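PDB 2IPI: aclacinomycin oxidoreductase (AknOx) from Streptomyces galilaeus, which oxidises the terminal sugar of aclacinomycin antibiotics in the last two steps of their biosynthesis, using bicovalently bound FAD and molecular oxygen. Local coordinates for residues Lys364-Arg369 / Gly454-Asp459; Ala326-Glu329 / Val333-Ala336; Arg267-His272 / Ala375-Leu380. All coordinates share one frame; numbering follows the deposited sequence.

Interaction 1: residues Lys364-Arg369 / Gly454-Asp459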
ATOM      1  N   LYS A 364       3.030  -7.178  -8.718  1.00 12.65           N
ATOM      2  CA  LYS A 364       2.900  -8.259  -7.753  1.00 11.76           C
ATOM      3  C   LYS A 364       4.006  -8.206  -6.710  1.00 15.16           C
ATOM      4  O   LYS A 364       5.193  -8.036  -7.022  1.00 23.18           O
ATOM      5  CB  LYS A 364       2.909  -9.636  -8.418  1.00 17.18           C
ATOM      6  CG  LYS A 364       3.588  -9.632  -9.774  1.00 17.56           C
ATOM      7  CD  LYS A 364       3.536 -10.998 -10.403  1.00 19.50           C
ATOM      8  CE  LYS A 364       2.313 -11.805 -10.049  1.00 18.83           C
ATOM      9  NZ  LYS A 364       1.315 -11.925 -11.144  1.00 14.78           N
ATOM     10  N   GLY A 365       3.603  -8.387  -5.448  1.00 12.17           N
ATOM     11  CA  GLY A 365       4.514  -8.273  -4.345  1.00 12.49           C
ATOM     12  C   GLY A 365       4.765  -9.498  -3.509  1.00 10.35           C
ATOM     13  O   GLY A 365       4.338 -10.598  -3.879  1.00 12.38           O
ATOM     14  N   ALA A 366       5.461  -9.279  -2.391  1.00  5.93           N
ATOM     15  CA  ALA A 366       5.832 -10.309  -1.434  1.00  9.50           C
ATOM     16  C   ALA A 366       6.434  -9.742  -0.147  1.00 10.92           C
ATOM     17  O   ALA A 366       7.088  -8.697  -0.122  1.00 14.41           O
ATOM     18  CB  ALA A 366       6.839 -11.287  -2.048  1.00 13.32           C
ATOM     19  N   TYR A 367       6.227 -10.449   0.955  1.00 12.53           N
ATOM     20  CA  TYR A 367       6.824 -10.219   2.255  1.00 13.65           C
ATOM     21  C   TYR A 367       7.936 -11.240   2.519  1.00 13.49           C
ATOM     22  O   TYR A 367       7.658 -12.439   2.543  1.00 12.60           O
ATOM     23  CB  TYR A 367       5.797 -10.342   3.387  1.00 14.49           C
ATOM     24  CG  TYR A 367       4.856  -9.179   3.551  1.00 12.59           C
ATOM     25  CD1 TYR A 367       5.299  -7.988   4.128  1.00 16.43           C
ATOM     26  CD2 TYR A 367       3.534  -9.245   3.149  1.00 13.83           C
ATOM     27  CE1 TYR A 367       4.442  -6.926   4.281  1.00 17.16           C
ATOM     28  CE2 TYR A 367       2.659  -8.178   3.295  1.00 13.61           C
ATOM     29  CZ  TYR A 367       3.126  -7.014   3.869  1.00 15.06           C
ATOM     30  OH  TYR A 367       2.302  -5.927   4.038  1.00 21.39           O
ATOM     31  N   LEU A 368       9.188 -10.820   2.704  1.00 10.83           N
ATOM     32  CA  LEU A 368      10.248 -11.796   2.941  1.00 11.11           C
ATOM     33  C   LEU A 368      10.557 -11.929   4.433  1.00 11.52           C
ATOM     34  O   LEU A 368      10.783 -10.922   5.107  1.00 15.35           O
ATOM     35  CB  LEU A 368      11.562 -11.448   2.236  1.00 12.05           C
ATOM     36  CG  LEU A 368      11.543 -11.147   0.740  1.00 15.42           C
ATOM     37  CD1 LEU A 368      12.924 -10.756   0.215  1.00 11.92           C
ATOM     38  CD2 LEU A 368      11.004 -12.325  -0.044  1.00 11.68           C
ATOM     39  N   ARG A 369      10.621 -13.148   4.938  1.00 15.18           N
ATOM     40  CA  ARG A 369      11.025 -13.375   6.318  0.59 15.80           C
ATOM     41  C   ARG A 369      12.532 -13.545   6.444  1.00 14.81           C
ATOM     42  O   ARG A 369      13.107 -13.267   7.499  1.00 19.91           O
ATOM     43  CB  ARG A 369      10.357 -14.612   6.906  0.59 17.81           C
ATOM     44  CG  ARG A 369       9.008 -14.361   7.553  0.59 20.39           C
ATOM     45  CD  ARG A 369       8.504 -15.667   8.176  0.59 21.58           C
ATOM     46  NE  ARG A 369       8.758 -15.686   9.615  0.59 23.21           N
ATOM     47  CZ  ARG A 369       9.161 -16.761  10.301  0.59 23.45           C
ATOM     48  NH1 ARG A 369       9.433 -17.965   9.693  0.59 28.07           N
ATOM     49  NH2 ARG A 369       9.338 -16.614  11.615  0.59 20.10           N
ATOM     50  N   GLY A 454       4.954 -20.894  -7.572  1.00 13.37           N
ATOM     51  CA  GLY A 454       4.989 -19.605  -8.172  1.00 12.17           C
ATOM     52  C   GLY A 454       4.437 -18.492  -7.301  1.00 12.48           C
ATOM     53  O   GLY A 454       4.143 -17.431  -7.868  1.00 13.21           O
ATOM     54  N   VAL A 455       4.316 -18.785  -6.010  1.00 12.59           N
ATOM     55  CA  VAL A 455       3.764 -17.799  -5.082  1.00 13.76           C
ATOM     56  C   VAL A 455       4.529 -17.747  -3.770  1.00 13.42           C
ATOM     57  O   VAL A 455       5.098 -18.725  -3.297  1.00 18.78           O
ATOM     58  CB  VAL A 455       2.280 -18.057  -4.758  1.00 10.95           C
ATOM     59  CG1 VAL A 455       1.433 -18.026  -6.025  1.00 15.04           C
ATOM     60  CG2 VAL A 455       2.122 -19.377  -4.025  1.00 10.44           C
ATOM     61  N   PRO A 456       4.542 -16.578  -3.144  1.00 14.35           N
ATOM     62  CA  PRO A 456       5.130 -16.483  -1.804  1.00 14.54           C
ATOM     63  C   PRO A 456       4.153 -17.016  -0.757  1.00 19.78           C
ATOM     64  O   PRO A 456       3.307 -16.261  -0.270  1.00 24.02           O
ATOM     65  CB  PRO A 456       5.319 -14.981  -1.606  1.00 13.03           C
ATOM     66  CG  PRO A 456       4.273 -14.357  -2.472  1.00 10.81           C
ATOM     67  CD  PRO A 456       4.012 -15.291  -3.617  1.00 12.32           C
ATOM     68  N   VAL A 457       4.309 -18.291  -0.447  1.00 15.86           N
ATOM     69  CA  VAL A 457       3.547 -18.951   0.603  1.00 12.84           C
ATOM     70  C   VAL A 457       4.122 -18.643   1.968  1.00 13.74           C
ATOM     71  O   VAL A 457       5.314 -18.855   2.229  1.00 12.60           O
ATOM     72  CB  VAL A 457       3.568 -20.486   0.429  1.00 12.55           C
ATOM     73  CG1 VAL A 457       2.786 -21.148   1.562  1.00 13.18           C
ATOM     74  CG2 VAL A 457       3.040 -20.885  -0.935  1.00 14.29           C
ATOM     75  N   PRO A 458       3.299 -18.159   2.896  1.00 12.43           N
ATOM     76  CA  PRO A 458       3.800 -17.945   4.260  1.00 14.07           C
ATOM     77  C   PRO A 458       4.361 -19.252   4.832  1.00 16.60           C
ATOM     78  O   PRO A 458       3.629 -20.233   4.982  1.00 16.41           O
ATOM     79  CB  PRO A 458       2.565 -17.470   5.022  1.00 16.65           C
ATOM     80  CG  PRO A 458       1.642 -16.932   3.968  1.00 15.48           C
ATOM     81  CD  PRO A 458       1.887 -17.768   2.735  1.00 14.02           C
ATOM     82  N   ASP A 459       5.645 -19.200   5.124  1.00 18.69           N
ATOM     83  CA  ASP A 459       6.461 -20.276   5.668  0.94 20.16           C
ATOM     84  C   ASP A 459       7.671 -19.663   6.366  1.00 22.00           C
ATOM     85  O   ASP A 459       7.624 -18.485   6.750  1.00 14.33           O
ATOM     86  CB  ASP A 459       6.865 -21.260   4.570  0.94 20.66           C
ATOM     87  CG  ASP A 459       7.502 -20.597   3.367  0.94 19.87           C
ATOM     88  OD1 ASP A 459       8.345 -19.702   3.554  0.94 23.47           O
ATOM     89  OD2 ASP A 459       7.155 -20.957   2.222  0.94 21.95           O
TER

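Interaction 2: residues Ala326-Glu329 / Val333-Ala336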
ATOM      1  N   ALA A 326      28.065  -1.592   3.793  1.00 19.25           N
ATOM      2  CA  ALA A 326      27.750  -3.013   4.006  1.00 17.18           C
ATOM      3  C   ALA A 326      27.150  -3.601   2.735  1.00 15.45           C
ATOM      4  O   ALA A 326      27.383  -4.750   2.366  1.00 23.52           O
ATOM      5  CB  ALA A 326      26.818  -3.196   5.191  1.00 13.21           C
ATOM      6  N   VAL A 327      26.363  -2.804   2.026  1.00 16.16           N
ATOM      7  CA  VAL A 327      25.690  -3.254   0.816  1.00 19.11           C
ATOM      8  C   VAL A 327      26.632  -3.687  -0.285  1.00 21.76           C
ATOM      9  O   VAL A 327      26.414  -4.682  -0.989  1.00 26.96           O
ATOM     10  CB  VAL A 327      24.783  -2.108   0.312  1.00 16.01           C
ATOM     11  CG1 VAL A 327      24.549  -2.125  -1.180  1.00 15.16           C
ATOM     12  CG2 VAL A 327      23.470  -2.194   1.076  1.00 14.84           C
ATOM     13  N   ASN A 328      27.726  -2.958  -0.512  1.00 23.14           N
ATOM     14  CA  ASN A 328      28.531  -3.445  -1.660  1.00 25.06           C
ATOM     15  C   ASN A 328      29.918  -3.838  -1.181  1.00 23.58           C
ATOM     16  O   ASN A 328      30.905  -3.703  -1.909  1.00 21.93           O
ATOM     17  CB  ASN A 328      28.549  -2.470  -2.822  1.00 31.86           C
ATOM     18  CG  ASN A 328      29.345  -1.194  -2.752  1.00 33.63           C
ATOM     19  OD1 ASN A 328      28.960  -0.282  -2.010  1.00 35.77           O
ATOM     20  ND2 ASN A 328      30.430  -1.103  -3.507  1.00 39.50           N
ATOM     21  N   GLU A 329      30.000  -4.351   0.047  1.00 23.49           N
ATOM     22  CA  GLU A 329      31.301  -4.760   0.561  1.00 28.69           C
ATOM     23  C   GLU A 329      32.025  -5.737  -0.355  1.00 33.51           C
ATOM     24  O   GLU A 329      33.150  -5.478  -0.796  1.00 42.99           O
ATOM     25  CB  GLU A 329      31.210  -5.406   1.951  1.00 34.27           C
ATOM     26  CG  GLU A 329      32.476  -5.135   2.756  1.00 38.08           C
ATOM     27  CD  GLU A 329      33.503  -6.241   2.734  1.00 41.68           C
ATOM     28  OE1 GLU A 329      34.683  -5.959   3.029  1.00 46.88           O
ATOM     29  OE2 GLU A 329      33.150  -7.405   2.426  1.00 42.67           O
ATOM     30  N   VAL A 333      32.232  -3.373  -8.094  1.00 34.75           N
ATOM     31  CA  VAL A 333      32.063  -2.041  -8.682  1.00 33.41           C
ATOM     32  C   VAL A 333      31.740  -0.990  -7.630  1.00 33.05           C
ATOM     33  O   VAL A 333      31.078  -1.252  -6.626  1.00 35.58           O
ATOM     34  CB  VAL A 333      30.992  -2.026  -9.787  1.00 34.12           C
ATOM     35  CG1 VAL A 333      30.544  -3.440 -10.118  1.00 30.95           C
ATOM     36  CG2 VAL A 333      29.823  -1.148  -9.371  1.00 35.45           C
ATOM     37  N   GLU A 334      32.227   0.233  -7.873  1.00 31.82           N
ATOM     38  CA  GLU A 334      31.999   1.302  -6.911  1.00 30.51           C
ATOM     39  C   GLU A 334      30.926   2.288  -7.376  1.00 26.58           C
ATOM     40  O   GLU A 334      30.987   2.818  -8.481  1.00 23.56           O
ATOM     41  CB  GLU A 334      33.301   2.051  -6.615  1.00 34.50           C
ATOM     42  CG  GLU A 334      33.063   3.446  -6.065  1.00 35.37           C
ATOM     43  CD  GLU A 334      33.253   3.577  -4.563  1.00 37.38           C
ATOM     44  OE1 GLU A 334      33.715   4.652  -4.127  1.00 43.05           O
ATOM     45  OE2 GLU A 334      32.946   2.594  -3.851  1.00 36.81           O
ATOM     46  N   PRO A 335      29.927   2.483  -6.519  1.00 22.79           N
ATOM     47  CA  PRO A 335      28.749   3.250  -6.902  1.00 19.04           C
ATOM     48  C   PRO A 335      28.968   4.759  -6.865  1.00 20.47           C
ATOM     49  O   PRO A 335      29.943   5.218  -6.272  1.00 23.96           O
ATOM     50  CB  PRO A 335      27.735   2.877  -5.805  1.00 18.58           C
ATOM     51  CG  PRO A 335      28.594   2.612  -4.613  1.00 20.63           C
ATOM     52  CD  PRO A 335      29.853   1.971  -5.142  1.00 23.42           C
ATOM     53  N   ALA A 336      28.024   5.467  -7.481  1.00 19.47           N
ATOM     54  CA  ALA A 336      27.882   6.903  -7.309  1.00 19.26           C
ATOM     55  C   ALA A 336      26.998   7.185  -6.092  1.00 24.25           C
ATOM     56  O   ALA A 336      26.147   6.385  -5.694  1.00 16.92           O
ATOM     57  CB  ALA A 336      27.325   7.565  -8.555  1.00 18.05           C
TER

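Interaction 3: residues Arg267-His272 / Ala375-Leu380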
ATOM      1  N   ARG A 267      26.416 -10.329  -4.951  1.00 22.72           N
ATOM      2  CA  ARG A 267      26.956  -9.893  -3.669  1.00 21.81           C
ATOM      3  C   ARG A 267      26.110  -8.758  -3.082  1.00 18.03           C
ATOM      4  O   ARG A 267      25.898  -8.734  -1.879  1.00 23.32           O
ATOM      5  CB  ARG A 267      28.399  -9.408  -3.798  1.00 26.27           C
ATOM      6  CG  ARG A 267      29.271 -10.459  -4.460  1.00 33.17           C
ATOM      7  CD  ARG A 267      30.190 -11.090  -3.430  1.00 34.90           C
ATOM      8  NE  ARG A 267      29.619 -12.329  -2.900  1.00 34.07           N
ATOM      9  CZ  ARG A 267      30.373 -13.357  -2.543  1.00 34.57           C
ATOM     10  NH1 ARG A 267      29.796 -14.460  -2.067  1.00 32.81           N
ATOM     11  NH2 ARG A 267      31.693 -13.286  -2.662  1.00 30.09           N
ATOM     12  N   ILE A 268      25.676  -7.861  -3.948  1.00 19.09           N
ATOM     13  CA  ILE A 268      24.850  -6.714  -3.595  1.00 22.07           C
ATOM     14  C   ILE A 268      23.531  -7.216  -3.015  1.00 21.47           C
ATOM     15  O   ILE A 268      23.109  -6.810  -1.934  1.00 19.28           O
ATOM     16  CB  ILE A 268      24.611  -5.804  -4.814  1.00 19.05           C
ATOM     17  CG1 ILE A 268      25.745  -4.797  -5.050  1.00 16.61           C
ATOM     18  CG2 ILE A 268      23.282  -5.064  -4.748  1.00 18.38           C
ATOM     19  CD1 ILE A 268      25.605  -4.028  -6.349  1.00 14.79           C
ATOM     20  N   ILE A 269      22.899  -8.124  -3.765  1.00 18.39           N
ATOM     21  CA  ILE A 269      21.673  -8.739  -3.255  1.00 15.69           C
ATOM     22  C   ILE A 269      21.918  -9.402  -1.912  1.00 17.33           C
ATOM     23  O   ILE A 269      21.233  -9.139  -0.922  1.00 19.05           O
ATOM     24  CB  ILE A 269      21.111  -9.782  -4.244  1.00 14.34           C
ATOM     25  CG1 ILE A 269      20.522  -9.164  -5.508  1.00 13.28           C
ATOM     26  CG2 ILE A 269      20.108 -10.685  -3.537  1.00 15.53           C
ATOM     27  CD1 ILE A 269      19.271  -8.344  -5.309  1.00 20.56           C
ATOM     28  N   ASP A 270      22.911 -10.287  -1.873  1.00 15.75           N
ATOM     29  CA  ASP A 270      23.138 -11.065  -0.655  1.00 16.90           C
ATOM     30  C   ASP A 270      23.547 -10.162   0.499  1.00 16.75           C
ATOM     31  O   ASP A 270      23.110 -10.386   1.635  1.00 17.17           O
ATOM     32  CB  ASP A 270      24.181 -12.150  -0.922  1.00 19.95           C
ATOM     33  CG  ASP A 270      23.656 -13.198  -1.901  1.00 25.12           C
ATOM     34  OD1 ASP A 270      22.429 -13.241  -2.115  1.00 23.20           O
ATOM     35  OD2 ASP A 270      24.482 -13.961  -2.455  1.00 31.27           O
ATOM     36  N   ASN A 271      24.369  -9.161   0.164  1.00 13.62           N
ATOM     37  CA  ASN A 271      24.758  -8.161   1.155  1.00 17.05           C
ATOM     38  C   ASN A 271      23.539  -7.390   1.677  1.00 14.43           C
ATOM     39  O   ASN A 271      23.372  -7.290   2.899  1.00 14.52           O
ATOM     40  CB  ASN A 271      25.794  -7.203   0.560  1.00 16.46           C
ATOM     41  CG  ASN A 271      27.191  -7.779   0.492  1.00 16.25           C
ATOM     42  OD1 ASN A 271      27.476  -8.922   0.845  1.00 16.86           O
ATOM     43  ND2 ASN A 271      28.132  -6.954   0.028  1.00 19.78           N
ATOM     44  N   HIS A 272      22.705  -6.852   0.798  1.00 14.50           N
ATOM     45  CA  HIS A 272      21.498  -6.122   1.210  1.00 15.72           C
ATOM     46  C   HIS A 272      20.645  -6.942   2.177  1.00 16.64           C
ATOM     47  O   HIS A 272      20.281  -6.447   3.253  1.00 18.17           O
ATOM     48  CB  HIS A 272      20.699  -5.705  -0.019  1.00 13.55           C
ATOM     49  CG  HIS A 272      19.290  -5.251   0.135  1.00 14.15           C
ATOM     50  ND1 HIS A 272      18.950  -3.921   0.035  1.00 15.94           N
ATOM     51  CD2 HIS A 272      18.111  -5.886   0.367  1.00 13.39           C
ATOM     52  CE1 HIS A 272      17.646  -3.749   0.193  1.00 13.62           C
ATOM     53  NE2 HIS A 272      17.113  -4.936   0.404  1.00 14.54           N
ATOM     54  N   ALA A 375      19.714 -19.018  -5.631  1.00 21.76           N
ATOM     55  CA  ALA A 375      19.014 -19.249  -6.894  1.00 21.46           C
ATOM     56  C   ALA A 375      18.060 -18.114  -7.238  1.00 15.50           C
ATOM     57  O   ALA A 375      17.984 -17.684  -8.388  1.00 13.94           O
ATOM     58  CB  ALA A 375      18.266 -20.571  -6.827  1.00 26.46           C
ATOM     59  N   GLN A 376      17.325 -17.621  -6.239  1.00 14.91           N
ATOM     60  CA  GLN A 376      16.390 -16.522  -6.497  1.00 14.17           C
ATOM     61  C   GLN A 376      17.148 -15.280  -6.951  1.00 14.97           C
ATOM     62  O   GLN A 376      16.771 -14.614  -7.913  1.00 12.34           O
ATOM     63  CB  GLN A 376      15.539 -16.245  -5.258  1.00 15.04           C
ATOM     64  CG  GLN A 376      14.430 -17.269  -5.030  1.00 14.87           C
ATOM     65  CD  GLN A 376      13.839 -17.213  -3.634  1.00 14.05           C
ATOM     66  OE1 GLN A 376      12.606 -17.210  -3.498  1.00 19.67           O
ATOM     67  NE2 GLN A 376      14.681 -17.175  -2.613  1.00 12.25           N
ATOM     68  N   ALA A 377      18.248 -14.953  -6.284  1.00 18.83           N
ATOM     69  CA  ALA A 377      19.082 -13.828  -6.696  1.00 16.51           C
ATOM     70  C   ALA A 377      19.467 -13.945  -8.171  1.00 19.46           C
ATOM     71  O   ALA A 377      19.540 -12.942  -8.880  1.00 16.66           O
ATOM     72  CB  ALA A 377      20.323 -13.756  -5.829  1.00 16.70           C
ATOM     73  N   ALA A 378      19.688 -15.192  -8.583  1.00 19.48           N
ATOM     74  CA  ALA A 378      20.151 -15.479  -9.937  1.00 20.10           C
ATOM     75  C   ALA A 378      19.023 -15.369 -10.955  1.00 19.65           C
ATOM     76  O   ALA A 378      19.282 -14.966 -12.093  1.00 20.12           O
ATOM     77  CB  ALA A 378      20.792 -16.854  -9.992  1.00 24.66           C
ATOM     78  N   THR A 379      17.816 -15.737 -10.549  1.00 20.88           N
ATOM     79  CA  THR A 379      16.584 -15.571 -11.313  1.00 16.74           C
ATOM     80  C   THR A 379      16.385 -14.088 -11.610  1.00 17.17           C
ATOM     81  O   THR A 379      16.091 -13.675 -12.732  1.00 18.31           O
ATOM     82  CB  THR A 379      15.359 -16.111 -10.550  1.00 18.25           C
ATOM     83  OG1 THR A 379      15.417 -17.544 -10.473  1.00 17.89           O
ATOM     84  CG2 THR A 379      14.065 -15.771 -11.268  1.00 12.12           C
ATOM     85  N   LEU A 380      16.580 -13.304 -10.554  1.00 20.58           N
ATOM     86  CA  LEU A 380      16.527 -11.856 -10.576  1.00 18.89           C
ATOM     87  C   LEU A 380      17.488 -11.305 -11.623  1.00 16.08           C
ATOM     88  O   LEU A 380      17.080 -10.622 -12.563  1.00 18.51           O
ATOM     89  CB  LEU A 380      16.879 -11.294  -9.194  1.00 22.25           C
ATOM     90  CG  LEU A 380      15.812 -10.477  -8.463  1.00 27.70           C
ATOM     91  CD1 LEU A 380      14.442 -10.656  -9.085  1.00 32.58           C
ATOM     92  CD2 LEU A 380      15.768 -10.850  -6.991  1.00 27.07           C
TER

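Interaction 1: residues Lys364-Arg369 / Gly454-Asp459
A366 and P456 supply the apolar half of this contact, in which a sheet-edge strand is covered by a loop. The A366 methyl points at the proline ring and meets its flank: CB of A366 is 4.0 Å from CB of P456 and just as far from CG of the same ring. The ring also reaches back along the strand, where P456 CG comes within 4.0 Å of G365 O. That carbonyl has its polar partner elsewhere, in the hydroxyl of Y445, and P456 CG adds only van der Waals packing beside it.

The polar half lies at the other end, between R369 and D459. Each was deposited in two conformers, so this end is less certain. R369 CD lies 3.3 Å from D459 O. A bend at the third torsion (chi3 100°) turns the guanidinium so that NH1 passes the same carbonyl obliquely. NH1 of R369 gives D459 O a weak hydrogen bond of 3.5 Å, with an N-H...O angle of 145°. The stronger hold on this guanidinium is the salt bridge from NH2 to D417. The D459 carboxylate is likewise engaged elsewhere, OD1 accepting from the backbone N-H groups of R461 and T462.

A366 pairs through its backbone with V422 of strand 420-428, while Y367 makes backbone bonds to E463 and G464, just beyond 454-459. The loop segment itself, within 20° of the strand direction, makes no main-chain pairing with 364-369 and meets it by a proline ring at one end and a backbone carbonyl at the other. It is an example of irregular chain covering an outermost strand of an antiparallel sheet. Here the seven-stranded sheet borders the aclacinomycin pocket, and G365 lies about 4 Å from the side chain of the active-site residue Y469.

Interaction 2: residues Ala326-Glu329 / Val333-Ala336
N328 reaches across the short loop to P335, the two side chains approaching from opposite directions. It is the first residue to leave helical backbone angles after helix 316-327, and it illustrates how a polar side chain can span the short connection between a helix and the next strand. Its CB points toward segment 333-336 without yet touching it. The first torsion (chi1 73°) sets CG between the backbone N and the carbonyl carbon, a crowded position that aims the amide at P335.

Contact begins at CG, which lies 4.0 Å from CD of P335. From there the amide branches. OD1 of N328 takes the proline flank, 3.9 Å from P335 CG and a little farther from CD. ND2 goes deeper, with N328 ND2 3.5 Å from P335 CD. The carbonyl of the residue two before the proline is nearer still, N328 ND2 to V333 O being 3.2 Å. That oxygen sits well out of the amide plane, on the same side of it as P335 CD. The carboxylate of E334 stays more distant, with its OE2 4.5 Å from N328 ND2.

Beyond the contact, P335 rests on V253 and W255 of strand 248-256, and V333 also touches W255, so the proline packs on the sheet as well as on the asparagine. The chemistry is mainly van der Waals: the amide lies against the aliphatic CD and CG of a proline, with V333 O near ND2 but tilted from the amide plane. This suggests a modest contact in a partly exposed surface loop.

Interaction 3: residues Arg267-His272 / Ala375-Leu380
Two helices come closest where I269 faces A377, their CA atoms 6.7 Å apart, a separation consistent with the small alanine side chain. Helices 262-278 and 374-385 belong to the layer packed on the seven-stranded antiparallel sheet, and the pair is a worked example of how neighbouring helices packed on one antiparallel sheet, an alpha+beta arrangement, seal against each other while also gripping the strands.

The A377 methyl carries the contact from one side. From the other comes the branch methyl of I269, whose CG2 lies 3.8 Å from A377 CB. A chi1 of -71° places CG1 beside the backbone N and turns CG2 opposite that nitrogen, out toward the second helix. The longer arm of the isoleucine runs toward L380: I269 CD1 and L380 CD2 approach to 4.6 Å, a loose continuation of the same apolar seam.

W372, just ahead of helix 374-385, touches both I269 and L380 and so bridges the two helices. On the sheet, I269 packs on L295 of strand 290-296, while L380 packs on V394 of strand 391-398. The seam is therefore a buried apolar corner shared by both helices and the sheet. Its outer margin is more polar, for the carboxylate of the partly exposed D270 edges alongside the alanine, with D270 OD1 4.3 Å from A377 CB.

How the interactions relate
From the N terminus, the chain first enters interaction 3 at 267-272 and closes that contact only at 375-380. Interaction 2 is nested inside this loop, closing the short loop from the end of helix 316-327 to the start of strand 336-342. Interaction 1 opens on strand 360-368 before interaction 3 closes, and itself closes only at 454-459, so the two cross. Interactions 2 and 3 are joined directly, N271 ND2 lying 3.0 Å from V327 O in a probable hydrogen bond. Interactions 1 and 3 stay about 6 Å apart at their nearest atoms. Interaction 3 joins two helices, interaction 2 fixes the approach to outer strand 336-342, and interaction 1 covers the other outer strand, 360-368.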